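Long-range contacts in methanogen homoaconitase small subunit (Methanocaldococcus jannaschii, PDB 2PKP), which forms, with its HacA partner, a hydro-lyase that converts homocitrate through cis-homoaconitate to homoisocitrate on the way to 2-oxosuberate: residues A[101-106]-A[134-139]; A[109-115]-A[127-132]. All coordinates share one frame; numbering follows the deposited sequence.

From the N terminus, the chain reaches strand 101-104 after strands 2-9, 54-57 and 81-84; its continuation to Asn106 is met again when the chain returns at 134-139, and this meeting, interaction 1, closes a long loop. Within that loop lies interaction 2, a shorter closure in which the loop 109-115 receives 127-132, the turn between strands 124-127 and 132-135. The two contacts are nested, not crossed, and their centres lie about 15 Å apart. They touch at Ile134, which packs on Glu109 and Ile110. Interaction 1 brings together the two end strands of the mixed sheet, consistent with its curling into a barrel; interaction 2 fastens the loop entering strand 115-119 to the antiparallel end of the sheet.

Interaction 1. Residues A[101-106]-A[134-139]; sequences IPIIAN and IKCETP
With CG2 anti to the backbone N (chi1 -66°), Ile103 sets this methyl 3.6 Å from CB of Cys136, while SG of Cys136, held between its own N and carbonyl carbon (chi1 66°), borders the same methyl. The side chains of Ile104 and Glu137 run side by side and point the same way, bringing Ile104 CD1 to Glu137 OE1 at 4.0 Å. Between these layers the backbones form a single antiparallel bridge, Ile104 with Glu137 as a hydrogen-bonded pair. Ile104 N reaches Glu137 O at 3.1 Å and almost straight (174°); the return bond, Glu137 N to Ile104 O, is shorter at 2.8 Å and lies in the carbonyl plane. Past either end of the bridge a water continues the link: one donates to both Pro102 O and Glu137 O, the other accepts from Asn106 N and donates to Lys135 O. The Pro139 ring crosses that of Pro102, CG lying 3.8 Å from Pro102 CD. Toward the other end, the methyl of Ala105 rests against CB of Cys136 at 3.9 Å and near CD1 of Ile134. The contact thus joins the end strands 101-104 and 132-135, consistent with closure of the beta barrel of the aconitase C-terminal (swivel) domain family. Tyr92 of helix 89-98 packs on both prolines, strand 81-84 pairs with 101-104, and Ile125 of strand 124-127 touches Ala105, Ile134 and Cys136.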
loop_
_atom_site.group_PDB
_atom_site.type_symbol
_atom_site.label_atom_id
_atom_site.label_comp_id
_atom_site.label_asym_id
_atom_site.label_seq_id
_atom_site.Cartn_x
_atom_site.Cartn_y
_atom_site.Cartn_z
ATOM N N ILE A 101 0.576 -10.373 -2.519
ATOM C CA ILE A 101 -0.341 -11.366 -1.962
ATOM C C ILE A 101 -1.178 -12.177 -2.948
ATOM O O ILE A 101 -2.033 -11.645 -3.656
ATOM C CB ILE A 101 -1.311 -10.705 -0.957
ATOM C CG1 ILE A 101 -0.515 -9.952 0.111
ATOM C CG2 ILE A 101 -2.187 -11.771 -0.298
ATOM C CD1 ILE A 101 -1.361 -8.998 0.946
ATOM N N PRO A 102 -0.947 -13.493 -2.996
ATOM C CA PRO A 102 -1.703 -14.357 -3.899
ATOM C C PRO A 102 -2.927 -14.851 -3.128
ATOM O O PRO A 102 -2.796 -15.476 -2.071
ATOM C CB PRO A 102 -0.733 -15.498 -4.203
ATOM C CG PRO A 102 0.575 -15.114 -3.490
ATOM C CD PRO A 102 0.135 -14.250 -2.355
ATOM N N ILE A 103 -4.109 -14.561 -3.652
ATOM C CA ILE A 103 -5.350 -14.971 -3.013
ATOM C C ILE A 103 -6.110 -15.946 -3.915
ATOM O O ILE A 103 -6.266 -15.694 -5.108
ATOM C CB ILE A 103 -6.214 -13.734 -2.717
ATOM C CG1 ILE A 103 -5.509 -12.877 -1.662
ATOM C CG2 ILE A 103 -7.607 -14.150 -2.264
ATOM C CD1 ILE A 103 -6.078 -11.507 -1.517
ATOM N N ILE A 104 -6.558 -17.061 -3.346
ATOM C CA ILE A 104 -7.309 -18.067 -4.102
ATOM C C ILE A 104 -8.810 -17.908 -3.871
ATOM O O ILE A 104 -9.253 -17.775 -2.735
ATOM C CB ILE A 104 -6.887 -19.498 -3.689
ATOM C CG1 ILE A 104 -5.428 -19.730 -4.088
ATOM C CG2 ILE A 104 -7.803 -20.546 -4.354
ATOM C CD1 ILE A 104 -4.887 -21.091 -3.671
ATOM N N ALA A 105 -9.583 -17.907 -4.955
ATOM C CA ALA A 105 -11.038 -17.768 -4.874
ATOM C C ALA A 105 -11.686 -18.137 -6.203
ATOM O O ALA A 105 -11.000 -18.261 -7.225
ATOM C CB ALA A 105 -11.410 -16.327 -4.511
ATOM N N ASN A 106 -13.006 -18.316 -6.194
ATOM C CA ASN A 106 -13.705 -18.629 -7.432
ATOM C C ASN A 106 -13.905 -17.303 -8.154
ATOM O O ASN A 106 -14.900 -16.606 -7.937
ATOM C CB ASN A 106 -15.062 -19.286 -7.165
ATOM C CG ASN A 106 -15.808 -19.603 -8.452
ATOM O OD1 ASN A 106 -15.274 -19.432 -9.556
ATOM N ND2 ASN A 106 -17.044 -20.065 -8.321
ATOM N N ILE A 134 -17.651 -13.405 -1.313
ATOM C CA ILE A 134 -17.236 -14.778 -1.554
ATOM C C ILE A 134 -16.061 -15.121 -0.655
ATOM O O ILE A 134 -15.311 -14.239 -0.230
ATOM C CB ILE A 134 -16.826 -15.013 -3.032
ATOM C CG1 ILE A 134 -15.573 -14.199 -3.371
ATOM C CG2 ILE A 134 -17.976 -14.619 -3.963
ATOM C CD1 ILE A 134 -15.118 -14.346 -4.829
ATOM N N LYS A 135 -15.914 -16.402 -0.338
ATOM C CA LYS A 135 -14.804 -16.824 0.497
ATOM C C LYS A 135 -13.543 -16.897 -0.352
ATOM O O LYS A 135 -13.610 -17.073 -1.570
ATOM C CB LYS A 135 -15.066 -18.206 1.106
ATOM C CG LYS A 135 -16.154 -18.221 2.166
ATOM C CD LYS A 135 -16.251 -19.581 2.829
ATOM C CE LYS A 135 -17.293 -19.589 3.935
ATOM N NZ LYS A 135 -17.465 -20.963 4.476
ATOM N N CYS A 136 -12.396 -16.750 0.301
ATOM C CA CYS A 136 -11.115 -16.848 -0.377
ATOM C C CYS A 136 -10.157 -17.530 0.588
ATOM O O CYS A 136 -10.465 -17.715 1.765
ATOM C CB CYS A 136 -10.569 -15.465 -0.768
ATOM S SG CYS A 136 -10.114 -14.359 0.606
ATOM N N GLU A 137 -9.005 -17.920 0.074
ATOM C CA GLU A 137 -7.996 -18.559 0.887
ATOM C C GLU A 137 -6.735 -17.727 0.764
ATOM O O GLU A 137 -6.229 -17.502 -0.343
ATOM C CB GLU A 137 -7.740 -19.987 0.407
ATOM C CG GLU A 137 -6.475 -20.603 0.989
ATOM C CD GLU A 137 -6.384 -22.096 0.748
ATOM O OE1 GLU A 137 -6.631 -22.528 -0.398
ATOM O OE2 GLU A 137 -6.057 -22.837 1.705
ATOM N N THR A 138 -6.248 -17.251 1.903
ATOM C CA THR A 138 -5.047 -16.438 1.940
ATOM C C THR A 138 -3.868 -17.306 2.372
ATOM O O THR A 138 -4.051 -18.412 2.879
ATOM C CB THR A 138 -5.203 -15.288 2.940
ATOM O OG1 THR A 138 -5.365 -15.828 4.255
ATOM C CG2 THR A 138 -6.429 -14.443 2.594
ATOM N N PRO A 139 -2.638 -16.814 2.173
ATOM C CA PRO A 139 -1.454 -17.583 2.563
ATOM C C PRO A 139 -1.397 -17.803 4.082
ATOM O O PRO A 139 -1.869 -16.972 4.861
ATOM C CB PRO A 139 -0.300 -16.714 2.058
ATOM C CG PRO A 139 -0.899 -15.984 0.892
ATOM C CD PRO A 139 -2.252 -15.600 1.431
HETATM O O HOH W 1 -3.601 -17.866 -1.114
HETATM O O HOH W 2 -14.554 -18.156 -3.793
#

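Interaction 2. Residues A[109-115]-A[127-132]; sequences EIKDGDI and ITNKNK
Two salt bridges join the segments: Lys132 NZ meets Glu109 OE1 at 2.7 Å, nearly in line with the C-O bond, and Lys130 NZ takes the syn lone pair of Asp114 OD1, also at 2.7 Å. The extended Lys132 chain brings its ammonium group to Glu109 O as well, in a weak bond, whereas Lys130 bends at chi2 and chi4 to reach its carboxylate. Among the hydrogen bonds, Asn129 serves both ways: ND2 gives to Asp114 OD1 at 2.7 Å from above the carboxylate plane, and OD1 accepts from Ile115 N at 2.8 Å, so the amide spans adjacent residues. Asp114 OD1 therefore has two donors, and OD2 takes Lys111 N, bracing the type II beta turn Lys111 to Asp114 from within. Gly113 in this turn has positive phi (86°), and Gly113 and Asp114 bond by their backbones to Ala7 of strand 2-9, which neighbours strand 115-119 in the sheet. Facing it, 127-132 is the connection of the beta hairpin 124-127/132-135. Thr128 N makes a weak bond to Ile115 O. Apolar contact comes from Ile127 CD1, 3.8 Å from Ile110 CG1; separately, Ile127 CG2 lies in van der Waals contact with Asp114 OD2 at 3.7 Å.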
loop_
_atom_site.group_PDB
_atom_site.type_symbol
_atom_site.label_atom_id
_atom_site.label_comp_id
_atom_site.label_asym_id
_atom_site.label_seq_id
_atom_site.Cartn_x
_atom_site.Cartn_y
_atom_site.Cartn_z
ATOM N N GLU A 109 -16.926 -15.382 -9.987
ATOM C CA GLU A 109 -17.828 -14.502 -9.251
ATOM C C GLU A 109 -17.461 -13.035 -9.411
ATOM O O GLU A 109 -18.211 -12.155 -8.990
ATOM C CB GLU A 109 -17.813 -14.846 -7.755
ATOM C CG GLU A 109 -18.269 -16.259 -7.404
ATOM C CD GLU A 109 -19.762 -16.492 -7.627
ATOM O OE1 GLU A 109 -20.494 -15.520 -7.896
ATOM O OE2 GLU A 109 -20.207 -17.654 -7.518
ATOM N N ILE A 110 -16.306 -12.774 -10.011
ATOM C CA ILE A 110 -15.834 -11.408 -10.195
ATOM C C ILE A 110 -15.757 -11.004 -11.664
ATOM O O ILE A 110 -15.249 -11.756 -12.500
ATOM C CB ILE A 110 -14.443 -11.223 -9.554
ATOM C CG1 ILE A 110 -14.488 -11.663 -8.082
ATOM C CG2 ILE A 110 -14.006 -9.770 -9.673
ATOM C CD1 ILE A 110 -13.117 -11.736 -7.414
ATOM N N LYS A 111 -16.258 -9.809 -11.964
ATOM C CA LYS A 111 -16.255 -9.294 -13.326
ATOM C C LYS A 111 -15.284 -8.139 -13.439
ATOM O O LYS A 111 -14.986 -7.474 -12.447
ATOM C CB LYS A 111 -17.655 -8.816 -13.722
ATOM C CG LYS A 111 -18.703 -9.912 -13.750
ATOM C CD LYS A 111 -18.374 -10.948 -14.812
ATOM C CE LYS A 111 -19.478 -11.996 -14.929
ATOM N NZ LYS A 111 -19.228 -12.947 -16.059
ATOM N N ASP A 112 -14.796 -7.898 -14.652
ATOM C CA ASP A 112 -13.859 -6.812 -14.883
ATOM C C ASP A 112 -14.527 -5.513 -14.463
ATOM O O ASP A 112 -15.710 -5.309 -14.732
ATOM C CB ASP A 112 -13.473 -6.741 -16.362
ATOM C CG ASP A 112 -12.370 -5.743 -16.622
ATOM O OD1 ASP A 112 -11.270 -5.914 -16.057
ATOM O OD2 ASP A 112 -12.602 -4.781 -17.386
ATOM N N GLY A 113 -13.775 -4.650 -13.785
ATOM C CA GLY A 113 -14.330 -3.383 -13.344
ATOM C C GLY A 113 -15.064 -3.420 -12.012
ATOM O O GLY A 113 -15.474 -2.371 -11.509
ATOM N N ASP A 114 -15.257 -4.604 -11.438
ATOM C CA ASP A 114 -15.937 -4.677 -10.141
ATOM C C ASP A 114 -15.047 -4.025 -9.095
ATOM O O ASP A 114 -13.828 -3.969 -9.254
ATOM C CB ASP A 114 -16.188 -6.129 -9.698
ATOM C CG ASP A 114 -17.400 -6.763 -10.377
ATOM O OD1 ASP A 114 -18.286 -6.028 -10.859
ATOM O OD2 ASP A 114 -17.472 -8.007 -10.406
ATOM N N ILE A 115 -15.657 -3.505 -8.035
ATOM C CA ILE A 115 -14.886 -2.928 -6.946
ATOM C C ILE A 115 -14.843 -4.060 -5.920
ATOM O O ILE A 115 -15.891 -4.521 -5.458
ATOM C CB ILE A 115 -15.585 -1.698 -6.335
ATOM C CG1 ILE A 115 -15.767 -0.622 -7.411
ATOM C CG2 ILE A 115 -14.764 -1.166 -5.154
ATOM C CD1 ILE A 115 -14.476 -0.195 -8.084
ATOM N N ILE A 127 -17.622 -7.977 -3.042
ATOM C CA ILE A 127 -17.746 -7.390 -4.370
ATOM C C ILE A 127 -18.838 -6.356 -4.140
ATOM O O ILE A 127 -20.023 -6.608 -4.371
ATOM C CB ILE A 127 -18.190 -8.452 -5.396
ATOM C CG1 ILE A 127 -17.292 -9.689 -5.261
ATOM C CG2 ILE A 127 -18.096 -7.882 -6.807
ATOM C CD1 ILE A 127 -17.673 -10.840 -6.157
ATOM N N THR A 128 -18.408 -5.196 -3.652
ATOM C CA THR A 128 -19.295 -4.103 -3.285
ATOM C C THR A 128 -20.370 -3.694 -4.278
ATOM O O THR A 128 -21.512 -3.495 -3.885
ATOM C CB THR A 128 -18.478 -2.852 -2.888
ATOM O OG1 THR A 128 -17.789 -2.341 -4.034
ATOM C CG2 THR A 128 -17.455 -3.213 -1.808
ATOM N N ASN A 129 -20.026 -3.569 -5.556
ATOM C CA ASN A 129 -21.020 -3.165 -6.547
ATOM C C ASN A 129 -21.981 -4.289 -6.960
ATOM O O ASN A 129 -22.911 -4.064 -7.742
ATOM C CB ASN A 129 -20.320 -2.594 -7.787
ATOM C CG ASN A 129 -19.350 -3.586 -8.418
ATOM O OD1 ASN A 129 -18.417 -4.060 -7.768
ATOM N ND2 ASN A 129 -19.573 -3.905 -9.690
ATOM N N LYS A 130 -21.776 -5.495 -6.434
ATOM C CA LYS A 130 -22.647 -6.615 -6.787
ATOM C C LYS A 130 -23.401 -7.190 -5.583
ATOM O O LYS A 130 -24.064 -8.220 -5.687
ATOM C CB LYS A 130 -21.828 -7.726 -7.455
ATOM C CG LYS A 130 -21.250 -7.371 -8.826
ATOM C CD LYS A 130 -22.355 -7.112 -9.848
ATOM C CE LYS A 130 -21.902 -7.423 -11.281
ATOM N NZ LYS A 130 -20.769 -6.584 -11.756
ATOM N N ASN A 131 -23.295 -6.520 -4.441
ATOM C CA ASN A 131 -23.960 -6.967 -3.225
ATOM C C ASN A 131 -23.749 -8.444 -2.909
ATOM O O ASN A 131 -24.701 -9.186 -2.669
ATOM C CB ASN A 131 -25.460 -6.670 -3.289
ATOM C CG ASN A 131 -25.756 -5.198 -3.166
ATOM O OD1 ASN A 131 -25.147 -4.502 -2.350
ATOM N ND2 ASN A 131 -26.695 -4.711 -3.966
ATOM N N LYS A 132 -22.494 -8.869 -2.924
ATOM C CA LYS A 132 -22.176 -10.242 -2.594
ATOM C C LYS A 132 -20.752 -10.362 -2.071
ATOM O O LYS A 132 -19.891 -9.529 -2.357
ATOM C CB LYS A 132 -22.385 -11.165 -3.797
ATOM C CG LYS A 132 -21.530 -10.885 -5.016
ATOM C CD LYS A 132 -21.764 -11.990 -6.050
ATOM C CE LYS A 132 -20.935 -11.803 -7.299
ATOM N NZ LYS A 132 -21.172 -12.924 -8.251
#